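Local coordinates for protein 'Carboxyl esterase 2 (Tuber melanosporum Mel28, PDB 5MIF) that probably hydrolyses carboxylic esters, as an archaeal-like member of the alpha/beta-hydrolase fold made by a mycorrhizal truffle fungus, at residues T73-K78 with N134-S139; Y114-G119 with K126-L131; V154-P159 with P255-E260; V158-C163 with S249-D254. One frame throughout, in Å; residues are numbered along the deposited sequence.

Contact 1. Residues T73-K78 with N134-S139; sequences TEFTTK and NLIRES
Thr73 and Phe75 reach helix 129-139 at two adjoining places, one polar and bridged by water, the other apolar. In the first, Thr73 OG1 lies against the aliphatic part of Arg137, 3.2 Å from its CG, the two side chains crossing at about a right angle. The hydroxyl and the guanidinium are joined through a water: this water is 2.7 Å from Thr73 OG1 and accepts a hydrogen bond from Arg137 NE at 2.9 Å. Because Arg137 bends at its third torsion (chi3 -40°), the guanidinium folds back and presents NE to the water at its edge, in plane.

In the second place, the CD1 methyl of Ile136 comes obliquely to the Phe75 ring, 3.6 Å from Phe75 CG, while Ile136 CG2 lies 4.1 Å from Thr73 CG2. A branched isoleucine suits this spot, since one branch serves the phenylalanine and the other the threonine methyl. Tyr95 of strand 90-97 touches both Phe75 and Ile136, so the apolar patch continues onto the sheet.

Farther out, Arg137 NH1 makes a salt bridge of 2.9 Å to Glu138 OE2, which lies in the guanidinium plane but is met on its anti side, 24° out of the carboxylate plane. The same carboxylate oxygen is bridged to Lys344 of the second subunit. Two cations thus share Glu138, which probably favours its ionised form, and the arginine tethered to it spends its charge on carboxylate and water, meeting Thr73, just ahead of the edge strand, chiefly through its methylene groups.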
loop_
_atom_site.group_PDB
_atom_site.type_symbol
_atom_site.label_atom_id
_atom_site.label_comp_id
_atom_site.label_asym_id
_atom_site.label_seq_id
_atom_site.Cartn_x
_atom_site.Cartn_y
_atom_site.Cartn_z
ATOM N N THR A 73 -18.895 -4.053 13.411
ATOM C CA THR A 73 -18.881 -2.601 13.575
ATOM C C THR A 73 -20.280 -2.056 13.337
ATOM O O THR A 73 -20.881 -2.291 12.290
ATOM C CB THR A 73 -17.891 -1.916 12.612
ATOM O OG1 THR A 73 -16.575 -2.440 12.826
ATOM C CG2 THR A 73 -17.869 -0.411 12.847
ATOM N N GLU A 74 -20.810 -1.355 14.328
ATOM C CA GLU A 74 -22.114 -0.730 14.204
ATOM C C GLU A 74 -22.014 0.747 13.903
ATOM O O GLU A 74 -21.046 1.402 14.278
ATOM C CB GLU A 74 -22.938 -0.933 15.481
ATOM C CG GLU A 74 -23.261 -2.381 15.819
ATOM C CD GLU A 74 -23.929 -2.527 17.180
ATOM O OE1 GLU A 74 -24.182 -1.493 17.832
ATOM O OE2 GLU A 74 -24.263 -3.665 17.566
ATOM N N PHE A 75 -23.034 1.264 13.222
ATOM C CA PHE A 75 -23.124 2.686 12.925
ATOM C C PHE A 75 -24.583 3.113 12.822
ATOM O O PHE A 75 -25.453 2.301 12.529
ATOM C CB PHE A 75 -22.350 3.022 11.636
ATOM C CG PHE A 75 -22.647 2.100 10.480
ATOM C CD1 PHE A 75 -23.750 2.311 9.660
ATOM C CD2 PHE A 75 -21.799 1.041 10.193
ATOM C CE1 PHE A 75 -24.011 1.460 8.579
ATOM C CE2 PHE A 75 -22.050 0.191 9.116
ATOM C CZ PHE A 75 -23.155 0.400 8.307
ATOM N N THR A 76 -24.848 4.392 13.060
ATOM C CA THR A 76 -26.187 4.921 12.854
ATOM C C THR A 76 -26.358 5.361 11.400
ATOM O O THR A 76 -25.378 5.668 10.715
ATOM C CB THR A 76 -26.486 6.109 13.772
ATOM O OG1 THR A 76 -25.520 7.139 13.547
ATOM C CG2 THR A 76 -26.470 5.680 15.245
ATOM N N THR A 77 -27.610 5.406 10.955
ATOM C CA THR A 77 -27.971 5.812 9.595
ATOM C C THR A 77 -28.981 6.954 9.620
ATOM O O THR A 77 -30.044 6.830 10.237
ATOM C CB THR A 77 -28.604 4.660 8.792
ATOM O OG1 THR A 77 -27.683 3.578 8.662
ATOM C CG2 THR A 77 -29.018 5.140 7.403
ATOM N N LYS A 78 -28.663 8.059 8.956
ATOM C CA LYS A 78 -29.672 9.085 8.739
ATOM C C LYS A 78 -29.923 9.201 7.232
ATOM O O LYS A 78 -29.007 9.474 6.447
ATOM C CB LYS A 78 -29.249 10.426 9.346
ATOM C CG LYS A 78 -30.321 11.501 9.220
ATOM C CD LYS A 78 -30.037 12.712 10.095
ATOM C CE LYS A 78 -31.282 13.594 10.213
ATOM N NZ LYS A 78 -31.175 14.640 11.276
ATOM N N ASN A 134 -16.083 -1.210 6.712
ATOM C CA ASN A 134 -14.632 -1.192 6.811
ATOM C C ASN A 134 -14.102 0.236 7.009
ATOM O O ASN A 134 -13.265 0.472 7.875
ATOM C CB ASN A 134 -14.008 -1.833 5.562
ATOM C CG ASN A 134 -14.020 -3.347 5.618
ATOM O OD1 ASN A 134 -14.021 -3.927 6.706
ATOM N ND2 ASN A 134 -14.045 -4.001 4.452
ATOM N N LEU A 135 -14.579 1.173 6.195
ATOM C CA LEU A 135 -14.188 2.575 6.290
ATOM C C LEU A 135 -14.525 3.130 7.661
ATOM O O LEU A 135 -13.725 3.832 8.281
ATOM C CB LEU A 135 -14.890 3.403 5.214
ATOM C CG LEU A 135 -14.302 3.304 3.808
ATOM C CD1 LEU A 135 -15.069 4.238 2.887
ATOM C CD2 LEU A 135 -12.804 3.639 3.820
ATOM N N ILE A 136 -15.733 2.842 8.126
ATOM C CA ILE A 136 -16.139 3.340 9.427
ATOM C C ILE A 136 -15.313 2.693 10.537
ATOM O O ILE A 136 -14.879 3.382 11.461
ATOM C CB ILE A 136 -17.626 3.115 9.678
ATOM C CG1 ILE A 136 -18.431 4.073 8.795
ATOM C CG2 ILE A 136 -17.971 3.349 11.156
ATOM C CD1 ILE A 136 -19.902 3.919 8.937
ATOM N N ARG A 137 -15.072 1.386 10.442
ATOM C CA ARG A 137 -14.292 0.717 11.481
ATOM C C ARG A 137 -12.887 1.302 11.557
ATOM O O ARG A 137 -12.427 1.640 12.641
ATOM C CB ARG A 137 -14.193 -0.792 11.253
ATOM C CG ARG A 137 -13.524 -1.524 12.439
ATOM C CD ARG A 137 -12.882 -2.823 12.020
ATOM N NE ARG A 137 -13.720 -3.529 11.058
ATOM C CZ ARG A 137 -13.364 -3.779 9.799
ATOM N NH1 ARG A 137 -12.177 -3.373 9.344
ATOM N NH2 ARG A 137 -14.196 -4.426 8.994
ATOM N N GLU A 138 -12.228 1.443 10.404
ATOM C CA GLU A 138 -10.833 1.880 10.371
ATOM C C GLU A 138 -10.632 3.387 10.510
ATOM O O GLU A 138 -9.664 3.818 11.132
ATOM C CB GLU A 138 -10.138 1.423 9.084
ATOM C CG GLU A 138 -10.123 -0.067 8.852
ATOM C CD GLU A 138 -9.426 -0.831 9.975
ATOM O OE1 GLU A 138 -8.659 -0.217 10.746
ATOM O OE2 GLU A 138 -9.655 -2.050 10.096
ATOM N N SER A 139 -11.525 4.194 9.949
ATOM C CA SER A 139 -11.297 5.640 9.956
ATOM C C SER A 139 -11.802 6.329 11.222
ATOM O O SER A 139 -11.300 7.386 11.600
ATOM C CB SER A 139 -11.945 6.293 8.733
ATOM O OG SER A 139 -13.341 6.429 8.915
HETATM O O HOH W 1 -16.325 -4.712 11.423
#

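Contact 2. Residues Y114-G119 with K126-L131; sequences YFHGGG and KSYRGL
His116 has its CB placed by the backbone over the face of the Tyr128 ring, and with CG between the backbone N and the carbonyl carbon (chi1 75°) the imidazole swings aside from it. The CH-pi contact is nearly centred: His116 CB stands 3.6 Å from the centroid of the Tyr128 ring, only 6° off the ring normal. The imidazole and phenol planes meet obliquely, at 47°. From its turned position His116 ND1 gives a fairly straight 2.6 Å hydrogen bond to Gly117 O, stiffening the bend of the backbone.

Gly117 N makes a weak bond of 2.8 Å to Tyr128 OH. With no side chain, glycine suits a place where the hydroxyl sits so close to the main chain. Tyr114 CG is anti to its backbone N, and the phenol reaches across to Leu131, where Tyr114 OH is 3.2 Å from the methyl CD2; Tyr114 CE2 also packs loosely on Tyr128 CD2 at 4.3 Å. Both buried hydroxyls find their main partner in Asp189, Tyr114 OH at OD1 and Tyr128 OH at OD2, so two tyrosines and one carboxylate form a polar network within apolar surroundings.

Asp189 adjoins the probable nucleophile in a GxSxG elbow. The contact joins strand 109-115 to the start of helix 129-139, within a beta-alpha-beta unit, and its His-Gly-Gly-Gly loop is the signature of hormone-sensitive-lipase-like esterases, in which glycine N-H groups of this loop build the oxyanion hole.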
loop_
_atom_site.group_PDB
_atom_site.type_symbol
_atom_site.label_atom_id
_atom_site.label_comp_id
_atom_site.label_asym_id
_atom_site.label_seq_id
_atom_site.Cartn_x
_atom_site.Cartn_y
_atom_site.Cartn_z
ATOM N N TYR A 114 -18.488 9.890 0.290
ATOM C CA TYR A 114 -18.103 8.747 -0.525
ATOM C C TYR A 114 -18.961 8.614 -1.802
ATOM O O TYR A 114 -20.184 8.676 -1.750
ATOM C CB TYR A 114 -18.153 7.435 0.286
ATOM C CG TYR A 114 -17.386 6.355 -0.454
ATOM C CD1 TYR A 114 -16.007 6.239 -0.309
ATOM C CD2 TYR A 114 -18.024 5.526 -1.382
ATOM C CE1 TYR A 114 -15.288 5.307 -1.018
ATOM C CE2 TYR A 114 -17.312 4.587 -2.096
ATOM C CZ TYR A 114 -15.939 4.483 -1.907
ATOM O OH TYR A 114 -15.222 3.554 -2.618
ATOM N N PHE A 115 -18.296 8.429 -2.943
ATOM C CA PHE A 115 -18.955 8.301 -4.234
ATOM C C PHE A 115 -18.709 6.899 -4.781
ATOM O O PHE A 115 -17.589 6.560 -5.151
ATOM C CB PHE A 115 -18.446 9.378 -5.198
ATOM C CG PHE A 115 -18.347 10.728 -4.561
ATOM C CD1 PHE A 115 -19.494 11.471 -4.307
ATOM C CD2 PHE A 115 -17.117 11.231 -4.155
ATOM C CE1 PHE A 115 -19.418 12.708 -3.687
ATOM C CE2 PHE A 115 -17.030 12.463 -3.521
ATOM C CZ PHE A 115 -18.180 13.207 -3.294
ATOM N N HIS A 116 -19.755 6.073 -4.797
ATOM C CA HIS A 116 -19.592 4.644 -5.075
ATOM C C HIS A 116 -19.399 4.366 -6.553
ATOM O O HIS A 116 -19.745 5.193 -7.407
ATOM C CB HIS A 116 -20.798 3.866 -4.550
ATOM C CG HIS A 116 -22.036 4.017 -5.384
ATOM N ND1 HIS A 116 -22.233 3.317 -6.560
ATOM C CD2 HIS A 116 -23.144 4.777 -5.207
ATOM C CE1 HIS A 116 -23.416 3.634 -7.063
ATOM N NE2 HIS A 116 -23.987 4.519 -6.263
ATOM N N GLY A 117 -18.835 3.204 -6.856
ATOM C CA GLY A 117 -18.646 2.778 -8.237
ATOM C C GLY A 117 -19.768 1.844 -8.662
ATOM O O GLY A 117 -20.784 1.737 -7.963
ATOM N N GLY A 118 -19.562 1.147 -9.777
ATOM C CA GLY A 118 -20.600 0.361 -10.417
ATOM C C GLY A 118 -20.875 0.848 -11.836
ATOM O O GLY A 118 -21.975 0.665 -12.363
ATOM N N GLY A 119 -19.890 1.504 -12.449
ATOM C CA GLY A 119 -19.996 1.901 -13.846
ATOM C C GLY A 119 -21.079 2.929 -14.151
ATOM O O GLY A 119 -21.561 2.986 -15.282
ATOM N N LYS A 126 -26.515 -0.695 -0.448
ATOM C CA LYS A 126 -26.547 -2.128 -0.141
ATOM C C LYS A 126 -25.290 -2.844 -0.593
ATOM O O LYS A 126 -24.655 -3.564 0.179
ATOM C CB LYS A 126 -27.771 -2.807 -0.777
ATOM C CG LYS A 126 -29.138 -2.363 -0.243
ATOM C CD LYS A 126 -30.263 -3.118 -0.989
ATOM C CE LYS A 126 -31.489 -3.372 -0.127
ATOM N NZ LYS A 126 -32.578 -2.375 -0.309
ATOM N N SER A 127 -24.932 -2.655 -1.855
ATOM C CA SER A 127 -23.789 -3.338 -2.426
ATOM C C SER A 127 -22.478 -2.836 -1.845
ATOM O O SER A 127 -21.455 -3.505 -1.956
ATOM C CB SER A 127 -23.789 -3.200 -3.946
ATOM O OG SER A 127 -23.953 -1.849 -4.324
ATOM N N TYR A 128 -22.512 -1.644 -1.259
ATOM C CA TYR A 128 -21.313 -1.040 -0.692
ATOM C C TYR A 128 -21.281 -1.103 0.829
ATOM O O TYR A 128 -20.447 -0.454 1.452
ATOM C CB TYR A 128 -21.176 0.406 -1.184
ATOM C CG TYR A 128 -20.469 0.445 -2.518
ATOM C CD1 TYR A 128 -21.151 0.129 -3.696
ATOM C CD2 TYR A 128 -19.110 0.757 -2.603
ATOM C CE1 TYR A 128 -20.508 0.134 -4.918
ATOM C CE2 TYR A 128 -18.456 0.769 -3.831
ATOM C CZ TYR A 128 -19.162 0.454 -4.985
ATOM O OH TYR A 128 -18.520 0.448 -6.204
ATOM N N ARG A 129 -22.183 -1.886 1.424
ATOM C CA ARG A 129 -22.259 -1.973 2.882
ATOM C C ARG A 129 -20.943 -2.475 3.488
ATOM O O ARG A 129 -20.533 -2.007 4.538
ATOM C CB ARG A 129 -23.419 -2.874 3.336
ATOM C CG ARG A 129 -23.492 -3.032 4.863
ATOM C CD ARG A 129 -24.733 -3.768 5.321
ATOM N NE ARG A 129 -24.771 -5.142 4.819
ATOM C CZ ARG A 129 -25.727 -6.022 5.114
ATOM N NH1 ARG A 129 -26.717 -5.678 5.934
ATOM N NH2 ARG A 129 -25.693 -7.249 4.599
ATOM N N GLY A 130 -20.304 -3.436 2.831
ATOM C CA GLY A 130 -19.050 -4.003 3.303
ATOM C C GLY A 130 -17.920 -2.979 3.345
ATOM O O GLY A 130 -17.169 -2.897 4.317
ATOM N N LEU A 131 -17.777 -2.217 2.273
ATOM C CA LEU A 131 -16.752 -1.189 2.208
ATOM C C LEU A 131 -17.050 -0.052 3.192
ATOM O O LEU A 131 -16.147 0.434 3.866
ATOM C CB LEU A 131 -16.619 -0.647 0.778
ATOM C CG LEU A 131 -15.582 0.474 0.633
ATOM C CD1 LEU A 131 -14.224 0.070 1.261
ATOM C CD2 LEU A 131 -15.419 0.872 -0.822
#

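Contact 3. Residues V154-P159 with P255-E260; sequences VAYPVP and PKSRLE
Tyr156 and Glu260 supply the polar part of the contact, a hydrogen bond from Tyr156 OH to Glu260 OE1 of 2.7 Å. The carboxylate oxygen arrives at the edge of the phenol ring, near its plane, while the ring and carboxylate planes themselves stand 62° apart. OE1 is met on its anti side, with the hydroxyl 33° out of the carboxylate plane. An extended glutamate chain suits the task, since it can span the gap from the end of the 3-10 segment to Tyr156 OH.

Van der Waals contact is confined mainly to Ser257, whose CB lies obliquely to the ring, 3.9 Å from Tyr156 CD2. A small residue lets the ring come near the 3-10 segment 257-259. On the tyrosine's own side, Pro157 follows through a cis peptide bond, and its CB sits 3.6 Å above the centre of the Tyr156 ring, the aromatic-proline packing that often accompanies a cis bond.

Backbone bonds shape both partners. Glu260 N to Ser257 O, 3.0 Å, closes the turn; three residues apart, Ser257 and Glu260 both face the tyrosine. Val158 N to Ala155 O, 2.9 Å, folds the chain just ahead of a helix, with Pro157 at the N-cap.

Thr252, Val262 and Ala263 cover part of the Tyr156 side chain. The contact itself lies at the surface, with Glu260 exposed, where the lead-in to helix 158-173 meets the loop running from helix 241-251 toward helix 270-273.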
loop_
_atom_site.group_PDB
_atom_site.type_symbol
_atom_site.label_atom_id
_atom_site.label_comp_id
_atom_site.label_asym_id
_atom_site.label_seq_id
_atom_site.Cartn_x
_atom_site.Cartn_y
_atom_site.Cartn_z
ATOM N N VAL A 154 -30.443 9.159 -15.961
ATOM C CA VAL A 154 -29.771 10.414 -16.274
ATOM C C VAL A 154 -28.460 10.104 -16.985
ATOM O O VAL A 154 -28.100 8.941 -17.156
ATOM C CB VAL A 154 -29.488 11.251 -15.018
ATOM C CG1 VAL A 154 -30.789 11.662 -14.337
ATOM C CG2 VAL A 154 -28.558 10.482 -14.061
ATOM N N ALA A 155 -27.765 11.145 -17.429
ATOM C CA ALA A 155 -26.448 10.972 -18.022
ATOM C C ALA A 155 -25.499 12.045 -17.520
ATOM O O ALA A 155 -25.922 13.015 -16.874
ATOM C CB ALA A 155 -26.535 11.023 -19.545
ATOM N N TYR A 156 -24.218 11.880 -17.828
ATOM C CA TYR A 156 -23.248 12.940 -17.592
ATOM C C TYR A 156 -23.821 14.262 -18.084
ATOM O O TYR A 156 -24.422 14.306 -19.157
ATOM C CB TYR A 156 -21.937 12.630 -18.315
ATOM C CG TYR A 156 -20.997 13.810 -18.379
ATOM C CD1 TYR A 156 -20.154 14.105 -17.315
ATOM C CD2 TYR A 156 -20.964 14.634 -19.499
ATOM C CE1 TYR A 156 -19.317 15.188 -17.355
ATOM C CE2 TYR A 156 -20.123 15.722 -19.553
ATOM C CZ TYR A 156 -19.292 15.989 -18.478
ATOM O OH TYR A 156 -18.451 17.068 -18.505
ATOM N N PRO A 157 -23.627 15.354 -17.326
ATOM C CA PRO A 157 -22.913 15.538 -16.058
ATOM C C PRO A 157 -23.819 15.536 -14.833
ATOM O O PRO A 157 -23.447 16.089 -13.796
ATOM C CB PRO A 157 -22.286 16.925 -16.235
ATOM C CG PRO A 157 -23.364 17.675 -16.980
ATOM C CD PRO A 157 -24.039 16.652 -17.896
ATOM N N VAL A 158 -25.006 14.956 -14.946
ATOM C CA VAL A 158 -25.963 15.040 -13.855
ATOM C C VAL A 158 -25.496 14.299 -12.578
ATOM O O VAL A 158 -25.583 14.868 -11.489
ATOM C CB VAL A 158 -27.366 14.549 -14.323
ATOM C CG1 VAL A 158 -28.327 14.427 -13.151
ATOM C CG2 VAL A 158 -27.926 15.528 -15.358
ATOM N N PRO A 159 -24.991 13.051 -12.693
ATOM C CA PRO A 159 -24.500 12.434 -11.447
ATOM C C PRO A 159 -23.343 13.239 -10.813
ATOM O O PRO A 159 -23.283 13.360 -9.578
ATOM C CB PRO A 159 -24.039 11.043 -11.891
ATOM C CG PRO A 159 -24.854 10.760 -13.167
ATOM C CD PRO A 159 -24.931 12.113 -13.838
ATOM N N PRO A 255 -19.735 10.996 -27.471
ATOM C CA PRO A 255 -18.287 10.825 -27.287
ATOM C C PRO A 255 -17.530 12.129 -27.075
ATOM O O PRO A 255 -16.494 12.096 -26.428
ATOM C CB PRO A 255 -17.836 10.144 -28.591
ATOM C CG PRO A 255 -19.018 10.188 -29.515
ATOM C CD PRO A 255 -20.227 10.270 -28.651
ATOM N N LYS A 256 -18.055 13.254 -27.549
ATOM C CA LYS A 256 -17.374 14.534 -27.364
ATOM C C LYS A 256 -17.372 14.980 -25.905
ATOM O O LYS A 256 -16.513 15.762 -25.490
ATOM C CB LYS A 256 -18.029 15.612 -28.231
ATOM C CG LYS A 256 -18.066 15.259 -29.712
ATOM C CD LYS A 256 -18.682 16.386 -30.548
ATOM C CE LYS A 256 -19.813 17.091 -29.793
ATOM N NZ LYS A 256 -19.892 18.554 -30.087
ATOM N N SER A 257 -18.342 14.484 -25.140
ATOM C CA SER A 257 -18.425 14.774 -23.715
ATOM C C SER A 257 -17.214 14.224 -22.987
ATOM O O SER A 257 -16.741 14.820 -22.020
ATOM C CB SER A 257 -19.693 14.175 -23.110
ATOM O OG SER A 257 -20.846 14.624 -23.789
ATOM N N ARG A 258 -16.703 13.099 -23.477
ATOM C CA ARG A 258 -15.609 12.400 -22.820
ATOM C C ARG A 258 -14.307 13.196 -22.792
ATOM O O ARG A 258 -13.408 12.893 -22.004
ATOM C CB ARG A 258 -15.383 11.058 -23.504
ATOM C CG ARG A 258 -16.614 10.181 -23.476
ATOM C CD ARG A 258 -16.464 8.974 -24.359
ATOM N NE ARG A 258 -17.755 8.346 -24.590
ATOM C CZ ARG A 258 -17.967 7.358 -25.452
ATOM N NH1 ARG A 258 -16.965 6.871 -26.167
ATOM N NH2 ARG A 258 -19.187 6.856 -25.598
ATOM N N LEU A 259 -14.214 14.219 -23.636
ATOM C CA LEU A 259 -13.004 15.030 -23.711
ATOM C C LEU A 259 -13.009 16.148 -22.684
ATOM O O LEU A 259 -11.966 16.744 -22.403
ATOM C CB LEU A 259 -12.844 15.626 -25.112
ATOM C CG LEU A 259 -12.629 14.634 -26.257
ATOM C CD1 LEU A 259 -12.672 15.351 -27.587
ATOM C CD2 LEU A 259 -11.323 13.873 -26.095
ATOM N N GLU A 260 -14.182 16.434 -22.125
ATOM C CA GLU A 260 -14.313 17.495 -21.134
ATOM C C GLU A 260 -13.638 17.117 -19.824
ATOM O O GLU A 260 -13.646 15.953 -19.427
ATOM C CB GLU A 260 -15.785 17.814 -20.892
ATOM C CG GLU A 260 -16.499 18.340 -22.130
ATOM C CD GLU A 260 -17.984 18.555 -21.908
ATOM O OE1 GLU A 260 -18.426 18.600 -20.739
ATOM O OE2 GLU A 260 -18.712 18.668 -22.910
#

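Contact 4. Residues V158-C163 with S249-D254; sequences VPNEQC and SLFTPD
Phe251 sets the edge of its ring against Pro159 and Asn160 in the first turn of helix 158-173, and this is the close-packed part of the contact. Its CG is anti to the backbone N (chi1 177°), which carries the ring away from its own helix toward the other. Pro159 CG meets the ring edge in plane, 3.9 Å from Phe251 CE1. A proline fits a first helical turn, where its missing N-H costs no helical bond, and it offers a compact apolar surface.

Asn160 brings its amide nearly coplanar with the ring, the planes 18° apart, so that OD1 faces the edge, 3.3 Å from Phe251 CZ. The slightly positive ring hydrogens probably give this buried oxygen, which has no hydrogen-bonding partner in the model, some electrostatic relief. The amide is oriented from its other end: ND2 donates to Ser198 and Glu194 of helix 191-206.

In this alpha/beta-hydrolase fold, helix 158-173 follows strand 142-147 and flanks the sheet. Helix 241-251 lies in the insertion between strands 213-217 and 279-284, which probably belongs to the cap region, as in related esterases. Trp120 stacks on Phe251, so the ring is held at its rim and over a face.

Beyond Phe251 the two segments part. The chain leaves helical geometry at Thr252, whose OG1 bonds back to Ala248 O, and Pro253 and Asp254 run out to the exposed surface. Glu161, partly exposed on helix 158-173, turns instead to a salt bridge with Arg206.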
loop_
_atom_site.group_PDB
_atom_site.type_symbol
_atom_site.label_atom_id
_atom_site.label_comp_id
_atom_site.label_asym_id
_atom_site.label_seq_id
_atom_site.Cartn_x
_atom_site.Cartn_y
_atom_site.Cartn_z
ATOM N N VAL A 158 -25.006 14.956 -14.946
ATOM C CA VAL A 158 -25.963 15.040 -13.855
ATOM C C VAL A 158 -25.496 14.299 -12.578
ATOM O O VAL A 158 -25.583 14.868 -11.489
ATOM C CB VAL A 158 -27.366 14.549 -14.323
ATOM C CG1 VAL A 158 -28.327 14.427 -13.151
ATOM C CG2 VAL A 158 -27.926 15.528 -15.358
ATOM N N PRO A 159 -24.991 13.051 -12.693
ATOM C CA PRO A 159 -24.500 12.434 -11.447
ATOM C C PRO A 159 -23.343 13.239 -10.813
ATOM O O PRO A 159 -23.283 13.360 -9.578
ATOM C CB PRO A 159 -24.039 11.043 -11.891
ATOM C CG PRO A 159 -24.854 10.760 -13.167
ATOM C CD PRO A 159 -24.931 12.113 -13.838
ATOM N N ASN A 160 -22.459 13.785 -11.646
ATOM C CA ASN A 160 -21.396 14.655 -11.170
ATOM C C ASN A 160 -21.939 15.841 -10.378
ATOM O O ASN A 160 -21.453 16.147 -9.285
ATOM C CB ASN A 160 -20.573 15.170 -12.349
ATOM C CG ASN A 160 -20.164 14.053 -13.296
ATOM O OD1 ASN A 160 -21.014 13.388 -13.885
ATOM N ND2 ASN A 160 -18.863 13.850 -13.453
ATOM N N GLU A 161 -22.941 16.513 -10.943
ATOM C CA GLU A 161 -23.510 17.700 -10.316
ATOM C C GLU A 161 -24.348 17.337 -9.099
ATOM O O GLU A 161 -24.454 18.129 -8.163
ATOM C CB GLU A 161 -24.324 18.512 -11.324
ATOM C CG GLU A 161 -23.487 19.113 -12.467
ATOM C CD GLU A 161 -22.523 20.214 -12.022
ATOM O OE1 GLU A 161 -22.631 20.708 -10.884
ATOM O OE2 GLU A 161 -21.669 20.622 -12.835
ATOM N N GLN A 162 -24.962 16.155 -9.114
ATOM C CA GLN A 162 -25.666 15.682 -7.927
ATOM C C GLN A 162 -24.674 15.542 -6.776
ATOM O O GLN A 162 -24.922 16.019 -5.669
ATOM C CB GLN A 162 -26.346 14.331 -8.178
ATOM C CG GLN A 162 -27.638 14.401 -8.990
ATOM C CD GLN A 162 -28.318 13.050 -9.095
ATOM O OE1 GLN A 162 -27.674 12.043 -9.388
ATOM N NE2 GLN A 162 -29.619 13.017 -8.816
ATOM N N CYS A 163 -23.552 14.882 -7.058
ATOM C CA CYS A 163 -22.506 14.656 -6.061
ATOM C C CYS A 163 -21.942 15.981 -5.583
ATOM O O CYS A 163 -21.763 16.190 -4.384
ATOM C CB CYS A 163 -21.398 13.790 -6.636
ATOM S SG CYS A 163 -21.900 12.101 -6.898
ATOM N N SER A 249 -20.835 4.420 -22.681
ATOM C CA SER A 249 -21.858 4.758 -23.673
ATOM C C SER A 249 -23.177 5.153 -23.009
ATOM O O SER A 249 -23.953 5.905 -23.588
ATOM C CB SER A 249 -22.080 3.598 -24.658
ATOM O OG SER A 249 -22.847 2.564 -24.070
ATOM N N LEU A 250 -23.437 4.654 -21.800
ATOM C CA LEU A 250 -24.639 5.061 -21.073
ATOM C C LEU A 250 -24.435 6.364 -20.308
ATOM O O LEU A 250 -25.358 7.178 -20.201
ATOM C CB LEU A 250 -25.096 3.977 -20.098
ATOM C CG LEU A 250 -25.549 2.653 -20.706
ATOM C CD1 LEU A 250 -26.290 1.834 -19.669
ATOM C CD2 LEU A 250 -26.412 2.910 -21.925
ATOM N N PHE A 251 -23.230 6.554 -19.774
ATOM C CA PHE A 251 -22.918 7.718 -18.947
ATOM C C PHE A 251 -22.578 8.930 -19.819
ATOM O O PHE A 251 -23.052 10.032 -19.574
ATOM C CB PHE A 251 -21.760 7.375 -17.992
ATOM C CG PHE A 251 -21.295 8.520 -17.144
ATOM C CD1 PHE A 251 -22.147 9.102 -16.207
ATOM C CD2 PHE A 251 -19.983 8.979 -17.234
ATOM C CE1 PHE A 251 -21.716 10.143 -15.401
ATOM C CE2 PHE A 251 -19.543 10.022 -16.431
ATOM C CZ PHE A 251 -20.407 10.602 -15.507
ATOM N N THR A 252 -21.788 8.701 -20.864
ATOM C CA THR A 252 -21.444 9.738 -21.831
ATOM C C THR A 252 -21.769 9.249 -23.252
ATOM O O THR A 252 -20.863 8.902 -24.011
ATOM C CB THR A 252 -19.948 10.133 -21.758
ATOM O OG1 THR A 252 -19.143 8.943 -21.711
ATOM C CG2 THR A 252 -19.664 10.971 -20.518
ATOM N N PRO A 253 -23.072 9.204 -23.603
ATOM C CA PRO A 253 -23.506 8.746 -24.930
ATOM C C PRO A 253 -22.915 9.582 -26.069
ATOM O O PRO A 253 -22.697 9.057 -27.154
ATOM C CB PRO A 253 -25.035 8.884 -24.873
ATOM C CG PRO A 253 -25.314 9.794 -23.714
ATOM C CD PRO A 253 -24.219 9.529 -22.734
ATOM N N ASP A 254 -22.669 10.866 -25.825
ATOM C CA ASP A 254 -21.989 11.713 -26.799
ATOM C C ASP A 254 -20.477 11.646 -26.558
ATOM O O ASP A 254 -19.990 12.172 -25.562
ATOM C CB ASP A 254 -22.495 13.160 -26.706
ATOM C CG ASP A 254 -21.851 14.089 -27.737
ATOM O OD1 ASP A 254 -20.993 13.640 -28.522
ATOM O OD2 ASP A 254 -22.182 15.292 -27.734
#

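Contacts 2 and 4 are buried, contact 1 partly so, and contact 3 lies at the surface. Contacts 1 and 2 share helix 129-139 and touch through Leu135 and Tyr114, at 3.9 Å between Leu135 CD1 and Tyr114 CD1. Contacts 3 and 4 share Val158 and Pro159 and are stitched by Tyr156 N to Phe251 O, 2.8 Å. Contacts 2 and 4 meet where Phe115 packs on Cys163, whereas contacts 1 and 3 sit on opposite sides of the chain's centre, about 32 Å apart between centres. The buried contacts combine ring packing with enclosed polar groups; the outer ones use water and charge (contact 1) or an exposed carboxylate (contact 3).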